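Long-range contact in lectin (Pleurotus ostreatus, PDB 6T0Q), which probably binds galactose-type sugars at calcium-containing carbohydrate-binding sites: residues D77-F82 / T91-R96. Residues are numbered along the deposited sequence; the frame is centred on the assembly and turned at random.
Sequences DDAHTF and TGAGFR. With CA (calcium ion), chain F; NAG (2-acetamido-2-deoxy-beta-D-glucopyranose), chain C.
His80 lies flat against the backbone of Gly92, and this is the tightly packed part of the contact. The CA of Gly92 stands 3.8 Å from the centroid of the His80 ring and 30° off its normal, a CH-pi contact over the face. The ring gets there because CG sits between the backbone N and the carbonyl carbon (chi1 61°), which folds it back across the neighbouring strand; a glycine opposite leaves room for it. Its rotation is fixed from outside the pair, ND1 being hydrogen-bonded to Ser76 OG and NE2 to Gln99 OE1. Two nearly straight backbone bonds close the same pair: His80 N to Gly92 O (2.9 Å) and Gly92 N to His80 O (3.0 Å). Together they identify a hydrogen-bonded antiparallel pair in the hairpin of strands 79-84 and 87-94, the latter an outermost strand of its sheet within this chain. Ala79 and Thr81 project to the other face, which is more open to solvent, where the side chains meet through methyls: the CB atoms of Ala79 and Ala93 are 3.9 Å apart, while the CG2 methyls of Thr81 and Thr91 lie side by side. On the outer side of strand 87-94, Thr91 N donates to O7 of an N-acetylglucosamine of the bound glycan (2.9 Å).

Toward 77-78 the pairing loosens, as the weak bond from Gly94 N to Asp78 O (124°) indicates. On the other flank, toward strand 109-118, a classic beta bulge sets Asp78 and Ala79 against the single residue Gln117. The peptide bond between Asp77 and Asp78 is cis, and Asp77 OD1 and Asp78 OD2 both bind the calcium ion (2.6 Å each), joined by Asn118, Ser123, the carbonyl O of Pro124 and a water that also donates to Asp78 OD1. The Phe95 ring runs alongside the Asp77 carboxylate, their planes moderately inclined, and Asp77 OD2 accepts a hydrogen bond from Trp184 NE1.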
ATOM      1  N   ASP A  77      35.776  -0.386  21.473  1.00 20.34           N
ATOM      2  CA  ASP A  77      36.842   0.518  21.878  1.00 20.59           C
ATOM      3  C   ASP A  77      37.804   0.564  20.703  1.00 21.88           C
ATOM      4  O   ASP A  77      38.538  -0.400  20.484  1.00 22.17           O
ATOM      5  CB  ASP A  77      37.518   0.011  23.155  1.00 21.31           C
ATOM      6  CG  ASP A  77      38.601   0.950  23.674  1.00 26.74           C
ATOM      7  OD1 ASP A  77      38.905   1.963  23.001  1.00 26.52           O
ATOM      8  OD2 ASP A  77      39.139   0.668  24.769  1.00 22.88           O
ATOM      9  N   ASP A  78      37.802   1.656  19.922  1.00 20.48           N
ATOM     10  CA  ASP A  78      37.061   2.901  20.158  1.00 21.12           C
ATOM     11  C   ASP A  78      35.763   3.036  19.366  1.00 21.96           C
ATOM     12  O   ASP A  78      34.823   3.661  19.833  1.00 22.30           O
ATOM     13  CB  ASP A  78      37.937   4.106  19.793  1.00 24.52           C
ATOM     14  CG  ASP A  78      39.102   4.287  20.729  1.00 28.59           C
ATOM     15  OD1 ASP A  78      38.895   4.914  21.786  1.00 27.23           O
ATOM     16  OD2 ASP A  78      40.213   3.797  20.416  1.00 28.03           O
ATOM     17  N   ALA A  79      35.716   2.493  18.150  1.00 19.28           N
ATOM     18  CA  ALA A  79      34.590   2.768  17.265  1.00 20.33           C
ATOM     19  C   ALA A  79      34.343   1.560  16.371  1.00 22.47           C
ATOM     20  O   ALA A  79      35.193   0.674  16.250  1.00 18.99           O
ATOM     21  CB  ALA A  79      34.848   4.028  16.418  1.00 22.55           C
ATOM     22  N   HIS A  80      33.172   1.539  15.723  1.00 21.21           N
ATOM     23  CA  HIS A  80      32.798   0.406  14.884  1.00 19.99           C
ATOM     24  C   HIS A  80      31.860   0.838  13.762  1.00 22.22           C
ATOM     25  O   HIS A  80      31.133   1.831  13.871  1.00 20.26           O
ATOM     26  CB  HIS A  80      32.101  -0.690  15.697  1.00 19.67           C
ATOM     27  CG  HIS A  80      30.824  -0.228  16.336  1.00 22.37           C
ATOM     28  ND1 HIS A  80      30.764   0.224  17.637  1.00 21.34           N
ATOM     29  CD2 HIS A  80      29.566  -0.122  15.844  1.00 22.86           C
ATOM     30  CE1 HIS A  80      29.522   0.575  17.923  1.00 22.02           C
ATOM     31  NE2 HIS A  80      28.775   0.378  16.850  1.00 23.30           N
ATOM     32  N   THR A  81      31.865   0.039  12.694  1.00 21.37           N
ATOM     33  CA  THR A  81      30.842   0.064  11.655  1.00 22.07           C
ATOM     34  C   THR A  81      30.316  -1.352  11.486  1.00 23.53           C
ATOM     35  O   THR A  81      31.106  -2.284  11.323  1.00 23.06           O
ATOM     36  CB  THR A  81      31.409   0.577  10.323  1.00 25.47           C
ATOM     37  OG1 THR A  81      32.058   1.831  10.548  1.00 25.48           O
ATOM     38  CG2 THR A  81      30.290   0.764   9.296  1.00 23.29           C
ATOM     39  N   PHE A  82      28.996  -1.512  11.512  1.00 25.39           N
ATOM     40  CA  PHE A  82      28.357  -2.823  11.528  1.00 23.65           C
ATOM     41  C   PHE A  82      27.661  -3.075  10.194  1.00 25.52           C
ATOM     42  O   PHE A  82      26.856  -2.247   9.749  1.00 24.59           O
ATOM     43  CB  PHE A  82      27.337  -2.900  12.671  1.00 23.79           C
ATOM     44  CG  PHE A  82      27.027  -4.299  13.128  1.00 25.58           C
ATOM     45  CD1 PHE A  82      26.262  -5.152  12.345  1.00 28.44           C
ATOM     46  CD2 PHE A  82      27.480  -4.754  14.366  1.00 23.87           C
ATOM     47  CE1 PHE A  82      25.972  -6.451  12.781  1.00 30.13           C
ATOM     48  CE2 PHE A  82      27.195  -6.044  14.806  1.00 22.72           C
ATOM     49  CZ  PHE A  82      26.447  -6.893  14.018  1.00 23.23           C
ATOM     50  N   THR A  91      26.840   2.823  12.574  1.00 19.29           N
ATOM     51  CA  THR A  91      28.166   3.183  13.039  1.00 23.97           C
ATOM     52  C   THR A  91      28.022   3.710  14.455  1.00 22.96           C
ATOM     53  O   THR A  91      27.019   4.340  14.795  1.00 22.82           O
ATOM     54  CB  THR A  91      28.834   4.239  12.136  1.00 27.24           C
ATOM     55  OG1 THR A  91      28.178   5.490  12.332  1.00 43.90           O
ATOM     56  CG2 THR A  91      28.693   3.859  10.677  1.00 20.27           C
ATOM     57  N   GLY A  92      29.013   3.422  15.290  1.00 23.90           N
ATOM     58  CA  GLY A  92      28.936   3.828  16.677  1.00 22.02           C
ATOM     59  C   GLY A  92      30.310   3.820  17.311  1.00 22.64           C
ATOM     60  O   GLY A  92      31.325   3.640  16.638  1.00 20.58           O
ATOM     61  N   ALA A  93      30.331   4.009  18.624  1.00 22.04           N
ATOM     62  CA  ALA A  93      31.604   4.128  19.322  1.00 24.16           C
ATOM     63  C   ALA A  93      31.347   4.000  20.809  1.00 26.84           C
ATOM     64  O   ALA A  93      30.333   4.500  21.302  1.00 20.56           O
ATOM     65  CB  ALA A  93      32.273   5.480  19.022  1.00 25.48           C
ATOM     66  N   GLY A  94      32.252   3.339  21.510  1.00 22.83           N
ATOM     67  CA  GLY A  94      32.226   3.440  22.955  1.00 22.42           C
ATOM     68  C   GLY A  94      31.859   2.120  23.611  1.00 22.93           C
ATOM     69  O   GLY A  94      31.083   1.313  23.075  1.00 19.93           O
ATOM     70  N   PHE A  95      32.409   1.904  24.805  1.00 22.61           N
ATOM     71  CA  PHE A  95      32.236   0.649  25.519  1.00 20.65           C
ATOM     72  C   PHE A  95      31.467   0.788  26.818  1.00 25.27           C
ATOM     73  O   PHE A  95      31.162  -0.234  27.440  1.00 26.39           O
ATOM     74  CB  PHE A  95      33.600  -0.002  25.806  1.00 20.78           C
ATOM     75  CG  PHE A  95      34.540   0.855  26.621  1.00 22.99           C
ATOM     76  CD1 PHE A  95      34.513   0.817  28.010  1.00 19.40           C
ATOM     77  CD2 PHE A  95      35.467   1.683  25.991  1.00 23.91           C
ATOM     78  CE1 PHE A  95      35.392   1.601  28.766  1.00 23.79           C
ATOM     79  CE2 PHE A  95      36.340   2.480  26.734  1.00 25.59           C
ATOM     80  CZ  PHE A  95      36.305   2.432  28.125  1.00 27.39           C
ATOM     81  N   ARG A  96      31.146   2.011  27.249  1.00 19.66           N
ATOM     82  CA  ARG A  96      30.369   2.169  28.469  1.00 27.08           C
ATOM     83  C   ARG A  96      28.909   1.796  28.248  1.00 23.43           C
ATOM     84  O   ARG A  96      28.256   1.287  29.164  1.00 21.80           O
ATOM     85  CB  ARG A  96      30.485   3.606  28.993  1.00 33.01           C
ATOM     86  CG  ARG A  96      31.930   4.066  29.322  1.00 43.52           C
ATOM     87  CD  ARG A  96      32.588   3.297  30.484  1.00 50.13           C
ATOM     88  NE  ARG A  96      33.904   3.852  30.829  1.00 53.56           N
ATOM     89  CZ  ARG A  96      34.753   3.326  31.716  1.00 54.56           C
ATOM     90  NH1 ARG A  96      34.445   2.210  32.372  1.00 51.97           N
ATOM     91  NH2 ARG A  96      35.923   3.919  31.939  1.00 50.46           N
TER
HETATM   92 CA    CA F 403      41.327   2.220  22.225  1.00 28.90          CA
HETATM   93  C1  NAG C   2      21.793   5.899  10.249  1.00 45.54           C
HETATM   94  C2  NAG C   2      22.860   6.599  11.105  1.00 44.66           C
HETATM   95  C3  NAG C   2      22.558   8.101  11.201  1.00 48.02           C
HETATM   96  C4  NAG C   2      22.373   8.711   9.817  1.00 57.04           C
HETATM   97  C5  NAG C   2      21.311   7.938   9.046  1.00 55.04           C
HETATM   98  C6  NAG C   2      21.120   8.451   7.635  1.00 55.36           C
HETATM   99  C7  NAG C   2      23.846   5.106  12.816  1.00 40.31           C
HETATM  100  C8  NAG C   2      23.743   4.629  14.231  1.00 34.68           C
HETATM  101  N2  NAG C   2      22.932   6.012  12.434  1.00 37.80           N
HETATM  102  O3  NAG C   2      23.618   8.761  11.881  1.00 49.54           O
HETATM  103  O4  NAG C   2      21.974  10.076   9.908  1.00 60.27           O
HETATM  104  O5  NAG C   2      21.693   6.555   8.955  1.00 47.74           O
HETATM  105  O6  NAG C   2      21.495   7.489   6.658  1.00 61.10           O
HETATM  106  O7  NAG C   2      24.718   4.692  12.055  1.00 33.05           O
HETATM  107  O   HOH W   1      40.852   4.585  23.500  1.00 28.47           O